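Protein pof8 (Schizosaccharomyces pombe, PDB 6TZN) is a LARP7-family protein, here its C-terminal xRRM, that binds telomerase RNA ter1 and promotes its assembly with the catalytic subunit trt1. Local coordinates at residues I61-T65 against P66-E70. Numbering follows the deposited sequence.
Sequences IRWKT and PLHAE. With NO3 (nitrate ion), chain B.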
# COMPACT_ATOMS: atom_id res chain seq x y z
N ILE A 61 -1.93 -4.60 2.23
CA ILE A 61 -3.11 -4.36 1.41
C ILE A 61 -3.51 -5.66 0.72
O ILE A 61 -2.68 -6.29 0.05
CB ILE A 61 -2.85 -3.26 0.36
CG1 ILE A 61 -2.07 -2.08 0.95
CG2 ILE A 61 -4.17 -2.83 -0.28
CD1 ILE A 61 -2.76 -1.40 2.14
N ARG A 62 -4.77 -6.05 0.88
CA ARG A 62 -5.35 -7.16 0.12
C ARG A 62 -6.12 -6.53 -1.04
O ARG A 62 -7.20 -5.95 -0.84
CB ARG A 62 -6.27 -8.01 1.01
CG ARG A 62 -6.74 -9.33 0.39
CD ARG A 62 -7.91 -9.14 -0.58
NE ARG A 62 -8.78 -10.31 -0.62
CZ ARG A 62 -9.44 -10.74 -1.69
NH1 ARG A 62 -9.31 -10.14 -2.87
NH2 ARG A 62 -10.24 -11.80 -1.58
N TRP A 63 -5.57 -6.65 -2.24
CA TRP A 63 -6.19 -6.07 -3.43
C TRP A 63 -7.27 -7.00 -3.97
O TRP A 63 -7.29 -8.20 -3.68
CB TRP A 63 -5.12 -5.82 -4.49
CG TRP A 63 -4.19 -4.74 -4.07
CD1 TRP A 63 -2.98 -4.88 -3.43
CD2 TRP A 63 -4.39 -3.33 -4.24
NE1 TRP A 63 -2.42 -3.65 -3.20
CE2 TRP A 63 -3.27 -2.68 -3.68
CE3 TRP A 63 -5.41 -2.56 -4.80
CZ2 TRP A 63 -3.14 -1.29 -3.67
CZ3 TRP A 63 -5.29 -1.18 -4.80
CH2 TRP A 63 -4.16 -0.56 -4.24
N LYS A 64 -8.17 -6.43 -4.76
CA LYS A 64 -9.25 -7.23 -5.32
C LYS A 64 -8.71 -8.32 -6.24
O LYS A 64 -9.20 -9.46 -6.21
CB LYS A 64 -10.28 -6.36 -6.04
CG LYS A 64 -11.55 -7.10 -6.42
CD LYS A 64 -12.54 -6.19 -7.14
CE LYS A 64 -13.83 -6.93 -7.46
NZ LYS A 64 -14.82 -6.06 -8.14
N THR A 65 -7.73 -7.99 -7.08
CA THR A 65 -7.19 -8.91 -8.07
C THR A 65 -5.68 -8.75 -8.14
O THR A 65 -5.14 -7.71 -7.76
CB THR A 65 -7.76 -8.66 -9.48
OG1 THR A 65 -7.20 -7.45 -10.01
CG2 THR A 65 -9.29 -8.59 -9.46
N PRO A 66 -4.97 -9.76 -8.68
CA PRO A 66 -3.51 -9.61 -8.83
C PRO A 66 -3.10 -8.44 -9.71
O PRO A 66 -2.06 -7.82 -9.47
CB PRO A 66 -3.09 -10.96 -9.45
CG PRO A 66 -4.12 -11.91 -8.98
CD PRO A 66 -5.41 -11.13 -8.99
N LEU A 67 -3.92 -8.09 -10.71
CA LEU A 67 -3.60 -6.94 -11.54
C LEU A 67 -3.56 -5.65 -10.73
O LEU A 67 -2.70 -4.80 -10.94
CB LEU A 67 -4.60 -6.83 -12.69
CG LEU A 67 -4.33 -5.66 -13.64
CD1 LEU A 67 -2.93 -5.76 -14.24
CD2 LEU A 67 -5.39 -5.58 -14.72
N HIS A 68 -4.49 -5.50 -9.77
CA HIS A 68 -4.47 -4.33 -8.89
C HIS A 68 -3.18 -4.29 -8.08
O HIS A 68 -2.55 -3.24 -7.94
CB HIS A 68 -5.67 -4.35 -7.95
CG HIS A 68 -6.98 -4.07 -8.61
ND1 HIS A 68 -7.85 -5.07 -8.99
CD2 HIS A 68 -7.59 -2.90 -8.92
CE1 HIS A 68 -8.93 -4.52 -9.53
NE2 HIS A 68 -8.80 -3.21 -9.50
N ALA A 69 -2.79 -5.44 -7.51
CA ALA A 69 -1.57 -5.48 -6.71
C ALA A 69 -0.35 -5.12 -7.54
O ALA A 69 0.52 -4.37 -7.09
CB ALA A 69 -1.40 -6.85 -6.06
N GLU A 70 -0.27 -5.64 -8.77
CA GLU A 70 0.85 -5.31 -9.65
C GLU A 70 0.87 -3.82 -9.98
O GLU A 70 1.95 -3.21 -10.04
CB GLU A 70 0.75 -6.13 -10.93
CG GLU A 70 1.98 -6.05 -11.82
CD GLU A 70 1.86 -6.91 -13.06
OE1 GLU A 70 0.78 -6.92 -13.68
OE2 GLU A 70 2.85 -7.59 -13.41
N NO3 B . -10.35 -11.81 2.21
O1 NO3 B . -9.32 -11.10 2.11
O2 NO3 B . -11.00 -11.81 3.28
O3 NO3 B . -10.73 -12.54 1.26
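With chi1 at 73°, Thr-65 holds OG1 between its own backbone N and carbonyl carbon, turned to the first turn of helix 66-78, where His-68 swings its imidazole back to meet it (chi1 -71°, CG beside the backbone N). OG1 reaches the ring at its edge, near the ring plane, and hydrogen-bonds ND1 of His-68 at 2.7 Å; either atom could be the donor. Thr-65 stands at the N-cap, and this bond links its hydroxyl to a side chain three residues on. Its carbonyl O accepts the N-H of Ala-69, N to O 3.3 Å. Pro-66, which has no N-H to offer, fills the first helical position, its CD packed against CB of Thr-65.

In this xRRM the turn joins strand 58-63, an inner strand of the four-stranded antiparallel sheet, to the helix that follows it. The indole of Trp-63 packs against the first turn of the helix: CA of Ala-69 sits over the five-membered ring in a CH-pi contact, 3.9 Å from its centroid, while CB of Ala-69 touches CD1 at 3.6 Å. CB of His-68 packs against CE3 of the same indole, and CG2 of Ile-61 lies on the opposite face, toward the rim. NE1 is hydrogen-bonded to OG1 of Thr-14 on the adjacent strand 13-17.

The neighbouring Arg-62, its chain bent at chi2, gives NH1 to the carbonyl O of Trp-63 at 2.9 Å. Its NE and NH2 grip a nitrate, probably from the crystallisation liquor, through O1 and O3 at 2.9 and 3.0 Å.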